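Local atomic coordinates of putative alpha-L-fucosidase (Bacteroides thetaiotaomicron, PDB entry 3EYP), a protein that probably hydrolyses alpha-L-fucosides, as a putative alpha-L-fucosidase of glycoside hydrolase family 29, although its function has not been established. Residues 24-29 with 57-62; 62-67 with 114-119. One frame throughout, in Å; residues are numbered along the deposited sequence.

Helix 56-65 is the common element: its middle packs against strand 22-26 in contact 1, and its C-terminal end meets the end of helix 105-116 in contact 2, with Thr62 shared. The two centres lie about 10 Å apart, and polar side chains join them: Arg57 NH1 forms a salt bridge with Glu115 OE2 at 2.6 Å, and Gln61 NE2 probably hydrogen-bonds Tyr116 OH at 2.7 Å. In addition, Ala24 CB packs on Leu63 CD2 at 3.4 Å. Both belong to the TIM-barrel part of the chain. Just past the end of strand 22-26, His27 NE2 hydrogen-bonds a glycerol, probably from the crystallisation liquor.

Contact 1 of 2, residues 24-29 with 57-62; sequences AFFHFG and RQWMQT
Phe26 and Trp59 meet ring against ring: Trp59 CE3 lies over one face of the Phe26 ring, displaced toward its rim, with CE3 3.7 Å from Phe26 CD2. The planes are inclined at 48°, so this is neither a parallel stack nor an edge-to-face pair. Trp59 CB carries the contact to the far end of the phenyl group, 3.8 Å from Phe26 CZ. The outer edge of the indole points instead at Phe28, Trp59 CH2 leading at 4.1 Å from Phe28 CD2, its six-membered ring turned edge-on to the Phe28 face in a T-shaped pair with planes at 80° and centroids 5.9 Å apart. Met60 adds a lighter touch, its CE methyl 4.4 Å from Phe26 CE2. With CG anti to the backbone N (chi1 -179°), Phe28 holds its ring where the indole edge can meet it. The indole itself is anchored beyond the cluster, since Trp59 NE1 hydrogen-bonds Gly302 O, while Pro298 touches both Trp59 and Phe28. Around Phe26 pack Leu63 of helix 56-65, Ala71 and Leu73 of strand 70-76, and Phe109 of helix 105-116. Replacing Phe26 with an alanine would probably open a gap between strand and helix and leave Trp59 CE3 and CB without the phenyl ring they rest on. Strand 22-26 and the loop that follows it are thus joined to helix 56-65, on the outer side of the barrel, by an aromatic cluster. All four touching residues are buried and the contact across them is apolar, which implies cohesion from ring packing and the exclusion of water, with the indole N-H satisfied by a backbone carbonyl.

Contact 2 of 2, residues 62-67 with 114-119; sequences TLKAAG and EEYGLK
The Tyr116 ring meets Lys64 along its edge: the lysine CE lies close to the ring plane, 3.8 Å from Tyr116 CD2, so this is aliphatic packing beside the ring and not a cation-pi contact over a face. Further back along the lysine, CG approaches the same Tyr116 CD2 at 3.9 Å. The chain bends at chi2 (-76°) and then runs extended, which carries the ammonium past the ring to the end of the opposing helix. There Lys64 NZ is modelled as donating a hydrogen bond to Tyr116 O, but at 2.5 Å it is too short and the oxygen's place is uncertain, so its geometry is doubtful. An ammonium group near the C-terminal end of a helix would probably be favoured by the partial negative charge there. Leu118 reaches back with both branches: its CD1 rests 4.0 Å from Leu63 CB, while its CD2 lies beside the end of the lysine, 4.1 Å from Lys64 CE. The two leucines thus form the inner, apolar part of the contact beneath the exposed lysine. Both helices finish in Schellman motifs, at Gly67 and Gly117, whose positive phi angles turn the chain out of the helix. Beyond them run parallel strands 70-76 and 119-124, whose pairing begins with backbone hydrogen bonds between Lys119 and both Ala71 and Pro69, the residue just before strand 70-76. The contact therefore joins the C-terminal ends of neighbouring barrel helices just before their strands, with Leu63 reaching inward to Ala71 of strand 70-76.

Contact 1 of 2, residues 24-29 with 57-62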
ATOM      1  N   ALA A  24       5.078  -2.075  -5.904  1.00 38.95           N
ATOM      2  CA  ALA A  24       4.647  -2.285  -7.302  1.00 38.48           C
ATOM      3  C   ALA A  24       3.864  -3.579  -7.531  1.00 37.99           C
ATOM      4  O   ALA A  24       4.117  -4.574  -6.929  1.00 37.21           O
ATOM      5  CB  ALA A  24       5.820  -2.195  -8.276  1.00 39.85           C
ATOM      6  N   PHE A  25       2.865  -3.498  -8.425  1.00 37.27           N
ATOM      7  CA  PHE A  25       2.151  -4.674  -8.913  1.00 37.11           C
ATOM      8  C   PHE A  25       2.648  -4.846 -10.349  1.00 36.42           C
ATOM      9  O   PHE A  25       2.946  -3.883 -11.006  1.00 37.82           O
ATOM     10  CB  PHE A  25       0.645  -4.392  -9.026  1.00 37.11           C
ATOM     11  CG  PHE A  25      -0.250  -5.370  -8.319  1.00 40.39           C
ATOM     12  CD1 PHE A  25       0.144  -6.675  -8.043  1.00 38.29           C
ATOM     13  CD2 PHE A  25      -1.555  -4.969  -7.960  1.00 39.90           C
ATOM     14  CE1 PHE A  25      -0.688  -7.521  -7.452  1.00 40.61           C
ATOM     15  CE2 PHE A  25      -2.406  -5.838  -7.353  1.00 41.12           C
ATOM     16  CZ  PHE A  25      -1.990  -7.101  -7.073  1.00 42.01           C
ATOM     17  N   PHE A  26       2.806  -6.079 -10.766  1.00 36.77           N
ATOM     18  CA  PHE A  26       3.210  -6.424 -12.129  1.00 35.85           C
ATOM     19  C   PHE A  26       2.248  -7.467 -12.630  1.00 36.92           C
ATOM     20  O   PHE A  26       2.392  -8.664 -12.335  1.00 36.88           O
ATOM     21  CB  PHE A  26       4.630  -6.990 -12.211  1.00 37.49           C
ATOM     22  CG  PHE A  26       5.720  -5.980 -11.933  1.00 35.34           C
ATOM     23  CD1 PHE A  26       5.766  -4.811 -12.604  1.00 40.11           C
ATOM     24  CD2 PHE A  26       6.703  -6.252 -10.996  1.00 35.54           C
ATOM     25  CE1 PHE A  26       6.735  -3.896 -12.354  1.00 38.92           C
ATOM     26  CE2 PHE A  26       7.694  -5.332 -10.740  1.00 37.73           C
ATOM     27  CZ  PHE A  26       7.699  -4.152 -11.390  1.00 36.78           C
ATOM     28  N   HIS A  27       1.233  -7.001 -13.348  1.00 35.39           N
ATOM     29  CA  HIS A  27       0.238  -7.864 -13.955  1.00 35.16           C
ATOM     30  C   HIS A  27       0.725  -8.255 -15.369  1.00 36.45           C
ATOM     31  O   HIS A  27       0.777  -7.431 -16.276  1.00 38.06           O
ATOM     32  CB  HIS A  27      -1.134  -7.202 -14.085  1.00 35.45           C
ATOM     33  CG  HIS A  27      -1.971  -7.306 -12.857  1.00 36.83           C
ATOM     34  ND1 HIS A  27      -1.647  -6.638 -11.699  1.00 36.00           N
ATOM     35  CD2 HIS A  27      -3.089  -8.036 -12.580  1.00 38.96           C
ATOM     36  CE1 HIS A  27      -2.531  -6.946 -10.761  1.00 41.84           C
ATOM     37  NE2 HIS A  27      -3.423  -7.781 -11.265  1.00 38.84           N
ATOM     38  N   PHE A  28       1.115  -9.513 -15.459  1.00 36.32           N
ATOM     39  CA  PHE A  28       1.749 -10.088 -16.653  1.00 36.61           C
ATOM     40  C   PHE A  28       1.427 -11.576 -16.726  1.00 36.34           C
ATOM     41  O   PHE A  28       1.424 -12.320 -15.717  1.00 36.52           O
ATOM     42  CB  PHE A  28       3.245  -9.849 -16.569  1.00 38.18           C
ATOM     43  CG  PHE A  28       4.063 -10.367 -17.747  1.00 37.25           C
ATOM     44  CD1 PHE A  28       3.932  -9.783 -19.025  1.00 34.83           C
ATOM     45  CD2 PHE A  28       5.078 -11.289 -17.511  1.00 39.53           C
ATOM     46  CE1 PHE A  28       4.737 -10.189 -20.063  1.00 36.22           C
ATOM     47  CE2 PHE A  28       5.905 -11.734 -18.562  1.00 41.16           C
ATOM     48  CZ  PHE A  28       5.744 -11.206 -19.827  1.00 38.52           C
ATOM     49  N   GLY A  29       1.141 -11.985 -17.929  1.00 36.04           N
ATOM     50  CA  GLY A  29       0.870 -13.386 -18.181  1.00 36.91           C
ATOM     51  C   GLY A  29       0.338 -13.651 -19.562  1.00 37.93           C
ATOM     52  O   GLY A  29       0.585 -12.926 -20.509  1.00 37.74           O
ATOM     53  N   ARG A  57      15.114  -6.942 -14.873  1.00 42.10           N
ATOM     54  CA  ARG A  57      16.057  -5.935 -14.350  1.00 42.23           C
ATOM     55  C   ARG A  57      15.548  -4.553 -14.739  1.00 42.49           C
ATOM     56  O   ARG A  57      15.595  -3.587 -13.945  1.00 43.48           O
ATOM     57  CB  ARG A  57      17.501  -6.171 -14.850  1.00 43.90           C
ATOM     58  CG  ARG A  57      18.129  -7.547 -14.368  1.00 43.54           C
ATOM     59  CD  ARG A  57      19.544  -7.740 -14.930  1.00 47.36           C
ATOM     60  NE  ARG A  57      20.489  -6.968 -14.150  1.00 51.41           N
ATOM     61  CZ  ARG A  57      21.062  -5.815 -14.515  1.00 56.89           C
ATOM     62  NH1 ARG A  57      21.879  -5.217 -13.674  1.00 57.48           N
ATOM     63  NH2 ARG A  57      20.868  -5.274 -15.717  1.00 58.51           N
ATOM     64  N   GLN A  58      15.001  -4.500 -15.936  1.00 41.62           N
ATOM     65  CA  GLN A  58      14.415  -3.262 -16.476  1.00 41.45           C
ATOM     66  C   GLN A  58      13.259  -2.817 -15.548  1.00 40.62           C
ATOM     67  O   GLN A  58      13.076  -1.640 -15.259  1.00 42.56           O
ATOM     68  CB  GLN A  58      13.939  -3.411 -17.901  1.00 40.16           C
ATOM     69  CG  GLN A  58      13.466  -2.107 -18.515  1.00 42.37           C
ATOM     70  CD  GLN A  58      11.977  -2.034 -18.707  1.00 41.80           C
ATOM     71  OE1 GLN A  58      11.253  -2.915 -18.284  1.00 39.36           O
ATOM     72  NE2 GLN A  58      11.511  -0.981 -19.349  1.00 39.54           N
ATOM     73  N   TRP A  59      12.500  -3.797 -15.089  1.00 40.81           N
ATOM     74  CA  TRP A  59      11.354  -3.548 -14.208  1.00 39.47           C
ATOM     75  C   TRP A  59      11.905  -2.971 -12.933  1.00 40.45           C
ATOM     76  O   TRP A  59      11.312  -2.051 -12.411  1.00 42.04           O
ATOM     77  CB  TRP A  59      10.547  -4.786 -13.863  1.00 39.88           C
ATOM     78  CG  TRP A  59      10.046  -5.629 -14.985  1.00 37.54           C
ATOM     79  CD1 TRP A  59      10.261  -5.451 -16.331  1.00 39.34           C
ATOM     80  CD2 TRP A  59       9.315  -6.822 -14.852  1.00 37.33           C
ATOM     81  NE1 TRP A  59       9.673  -6.430 -17.039  1.00 40.31           N
ATOM     82  CE2 TRP A  59       9.069  -7.303 -16.167  1.00 38.99           C
ATOM     83  CE3 TRP A  59       8.777  -7.502 -13.759  1.00 36.71           C
ATOM     84  CZ2 TRP A  59       8.344  -8.473 -16.424  1.00 39.59           C
ATOM     85  CZ3 TRP A  59       8.056  -8.683 -14.001  1.00 38.31           C
ATOM     86  CH2 TRP A  59       7.824  -9.147 -15.343  1.00 40.79           C
ATOM     87  N   MET A  60      13.020  -3.528 -12.438  1.00 39.91           N
ATOM     88  CA  MET A  60      13.573  -3.090 -11.141  1.00 40.24           C
ATOM     89  C   MET A  60      14.130  -1.678 -11.265  1.00 40.40           C
ATOM     90  O   MET A  60      14.100  -0.901 -10.339  1.00 41.89           O
ATOM     91  CB  MET A  60      14.664  -3.994 -10.581  1.00 40.55           C
ATOM     92  CG  MET A  60      14.278  -5.414 -10.091  1.00 41.82           C
ATOM     93  SD  MET A  60      12.711  -5.645  -9.237  1.00 35.89           S
ATOM     94  CE  MET A  60      11.878  -6.765 -10.325  1.00 42.74           C
ATOM     95  N   GLN A  61      14.624  -1.339 -12.423  1.00 41.59           N
ATOM     96  CA  GLN A  61      15.181   0.043 -12.630  1.00 42.05           C
ATOM     97  C   GLN A  61      14.066   1.075 -12.576  1.00 42.85           C
ATOM     98  O   GLN A  61      14.191   2.174 -12.014  1.00 42.54           O
ATOM     99  CB  GLN A  61      15.944   0.116 -13.951  1.00 43.11           C
ATOM    100  CG  GLN A  61      17.229  -0.674 -13.938  1.00 44.42           C
ATOM    101  CD  GLN A  61      17.647  -1.205 -15.307  1.00 49.56           C
ATOM    102  OE1 GLN A  61      17.292  -0.646 -16.342  1.00 56.65           O
ATOM    103  NE2 GLN A  61      18.436  -2.300 -15.306  1.00 54.10           N
ATOM    104  N   THR A  62      12.923   0.669 -13.096  1.00 42.45           N
ATOM    105  CA  THR A  62      11.705   1.493 -12.975  1.00 41.92           C
ATOM    106  C   THR A  62      11.393   1.809 -11.488  1.00 41.51           C
ATOM    107  O   THR A  62      11.135   2.947 -11.102  1.00 41.04           O
ATOM    108  CB  THR A  62      10.507   0.860 -13.718  1.00 42.15           C
ATOM    109  OG1 THR A  62      10.757   0.932 -15.140  1.00 42.44           O
ATOM    110  CG2 THR A  62       9.161   1.603 -13.426  1.00 40.13           C
TER

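Contact 2 of 2, residues 62-67 with 114-119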
ATOM      1  N   THR A  62      12.923   0.669 -13.096  1.00 42.45           N
ATOM      2  CA  THR A  62      11.705   1.493 -12.975  1.00 41.92           C
ATOM      3  C   THR A  62      11.393   1.809 -11.488  1.00 41.51           C
ATOM      4  O   THR A  62      11.135   2.947 -11.102  1.00 41.04           O
ATOM      5  CB  THR A  62      10.507   0.860 -13.718  1.00 42.15           C
ATOM      6  OG1 THR A  62      10.757   0.932 -15.140  1.00 42.44           O
ATOM      7  CG2 THR A  62       9.161   1.603 -13.426  1.00 40.13           C
ATOM      8  N   LEU A  63      11.422   0.769 -10.691  1.00 40.21           N
ATOM      9  CA  LEU A  63      11.111   0.868  -9.277  1.00 40.57           C
ATOM     10  C   LEU A  63      12.147   1.653  -8.539  1.00 41.44           C
ATOM     11  O   LEU A  63      11.814   2.388  -7.617  1.00 41.66           O
ATOM     12  CB  LEU A  63      10.963  -0.491  -8.616  1.00 40.32           C
ATOM     13  CG  LEU A  63       9.870  -1.378  -9.210  1.00 41.47           C
ATOM     14  CD1 LEU A  63       9.621  -2.570  -8.322  1.00 41.77           C
ATOM     15  CD2 LEU A  63       8.525  -0.602  -9.565  1.00 38.70           C
ATOM     16  N   LYS A  64      13.414   1.471  -8.895  1.00 42.92           N
ATOM     17  CA  LYS A  64      14.471   2.240  -8.223  1.00 44.65           C
ATOM     18  C   LYS A  64      14.219   3.729  -8.436  1.00 44.20           C
ATOM     19  O   LYS A  64      14.188   4.513  -7.491  1.00 44.49           O
ATOM     20  CB  LYS A  64      15.864   1.873  -8.732  1.00 45.07           C
ATOM     21  CG  LYS A  64      16.267   0.553  -8.281  1.00 49.37           C
ATOM     22  CD  LYS A  64      16.693   0.558  -6.824  1.00 54.17           C
ATOM     23  CE  LYS A  64      17.240  -0.798  -6.415  1.00 56.38           C
ATOM     24  NZ  LYS A  64      17.649  -0.762  -4.986  1.00 59.62           N
ATOM     25  N   ALA A  65      14.014   4.103  -9.688  1.00 44.55           N
ATOM     26  CA  ALA A  65      13.830   5.510 -10.030  1.00 45.71           C
ATOM     27  C   ALA A  65      12.577   6.054  -9.393  1.00 46.52           C
ATOM     28  O   ALA A  65      12.385   7.282  -9.288  1.00 47.07           O
ATOM     29  CB  ALA A  65      13.760   5.751 -11.529  1.00 46.33           C
ATOM     30  N   ALA A  66      11.697   5.148  -9.021  1.00 45.78           N
ATOM     31  CA  ALA A  66      10.402   5.573  -8.525  1.00 44.89           C
ATOM     32  C   ALA A  66      10.290   5.534  -7.035  1.00 44.60           C
ATOM     33  O   ALA A  66       9.258   5.874  -6.495  1.00 43.52           O
ATOM     34  CB  ALA A  66       9.304   4.806  -9.147  1.00 44.20           C
ATOM     35  N   GLY A  67      11.384   5.147  -6.410  1.00 44.76           N
ATOM     36  CA  GLY A  67      11.481   4.983  -4.963  1.00 45.02           C
ATOM     37  C   GLY A  67      10.637   3.888  -4.342  1.00 44.22           C
ATOM     38  O   GLY A  67      10.259   3.994  -3.172  1.00 45.18           O
ATOM     39  N   GLU A 114      16.296  -9.567  -5.897  1.00 42.78           N
ATOM     40  CA  GLU A 114      17.482  -9.806  -5.027  1.00 43.23           C
ATOM     41  C   GLU A 114      18.645  -8.948  -5.457  1.00 43.20           C
ATOM     42  O   GLU A 114      19.260  -8.288  -4.642  1.00 43.41           O
ATOM     43  CB  GLU A 114      17.899 -11.253  -4.972  1.00 44.50           C
ATOM     44  CG  GLU A 114      19.010 -11.450  -3.974  1.00 47.47           C
ATOM     45  CD  GLU A 114      19.211 -12.900  -3.612  1.00 55.01           C
ATOM     46  OE1 GLU A 114      20.011 -13.135  -2.657  1.00 61.36           O
ATOM     47  OE2 GLU A 114      18.566 -13.775  -4.273  1.00 57.29           O
ATOM     48  N   GLU A 115      18.895  -8.913  -6.758  1.00 43.13           N
ATOM     49  CA  GLU A 115      19.978  -8.140  -7.305  1.00 43.80           C
ATOM     50  C   GLU A 115      19.809  -6.689  -6.939  1.00 43.51           C
ATOM     51  O   GLU A 115      20.767  -5.979  -6.654  1.00 43.89           O
ATOM     52  CB  GLU A 115      20.110  -8.306  -8.827  1.00 44.37           C
ATOM     53  CG  GLU A 115      21.180  -7.441  -9.414  1.00 47.46           C
ATOM     54  CD  GLU A 115      21.221  -7.459 -10.918  1.00 50.34           C
ATOM     55  OE1 GLU A 115      20.454  -8.204 -11.550  1.00 50.21           O
ATOM     56  OE2 GLU A 115      21.992  -6.669 -11.483  1.00 55.17           O
ATOM     57  N   TYR A 116      18.579  -6.201  -6.964  1.00 42.23           N
ATOM     58  CA  TYR A 116      18.394  -4.768  -6.780  1.00 41.11           C
ATOM     59  C   TYR A 116      18.055  -4.427  -5.348  1.00 41.73           C
ATOM     60  O   TYR A 116      17.765  -3.283  -5.022  1.00 39.83           O
ATOM     61  CB  TYR A 116      17.316  -4.239  -7.734  1.00 41.70           C
ATOM     62  CG  TYR A 116      17.843  -3.968  -9.150  1.00 41.20           C
ATOM     63  CD1 TYR A 116      18.098  -4.998 -10.035  1.00 42.68           C
ATOM     64  CD2 TYR A 116      18.107  -2.673  -9.575  1.00 42.44           C
ATOM     65  CE1 TYR A 116      18.613  -4.766 -11.305  1.00 40.55           C
ATOM     66  CE2 TYR A 116      18.602  -2.432 -10.836  1.00 46.58           C
ATOM     67  CZ  TYR A 116      18.843  -3.492 -11.696  1.00 43.80           C
ATOM     68  OH  TYR A 116      19.321  -3.254 -12.961  1.00 48.68           O
ATOM     69  N   GLY A 117      18.006  -5.425  -4.493  1.00 40.58           N
ATOM     70  CA  GLY A 117      17.660  -5.138  -3.106  1.00 42.81           C
ATOM     71  C   GLY A 117      16.233  -4.788  -2.750  1.00 43.75           C
ATOM     72  O   GLY A 117      15.959  -4.110  -1.757  1.00 44.69           O
ATOM     73  N   LEU A 118      15.336  -5.317  -3.563  1.00 44.45           N
ATOM     74  CA  LEU A 118      13.899  -5.053  -3.483  1.00 43.99           C
ATOM     75  C   LEU A 118      13.214  -6.276  -2.892  1.00 43.83           C
ATOM     76  O   LEU A 118      13.692  -7.383  -3.012  1.00 42.92           O
ATOM     77  CB  LEU A 118      13.378  -4.692  -4.861  1.00 44.78           C
ATOM     78  CG  LEU A 118      14.032  -3.442  -5.466  1.00 46.97           C
ATOM     79  CD1 LEU A 118      13.387  -3.063  -6.774  1.00 51.42           C
ATOM     80  CD2 LEU A 118      13.975  -2.290  -4.483  1.00 52.05           C
ATOM     81  N   LYS A 119      12.132  -6.047  -2.158  1.00 42.25           N
ATOM     82  CA  LYS A 119      11.397  -7.141  -1.557  1.00 41.83           C
ATOM     83  C   LYS A 119      10.400  -7.737  -2.550  1.00 40.78           C
ATOM     84  O   LYS A 119       9.534  -7.041  -3.074  1.00 41.15           O
ATOM     85  CB  LYS A 119      10.661  -6.685  -0.266  1.00 42.41           C
ATOM     86  CG  LYS A 119      11.597  -6.069   0.806  1.00 42.11           C
ATOM     87  CD  LYS A 119      10.794  -5.157   1.810  1.00 43.37           C
ATOM     88  CE  LYS A 119      11.488  -5.168   3.168  1.00 41.71           C
ATOM     89  NZ  LYS A 119      11.088  -4.087   4.079  1.00 38.19           N
TER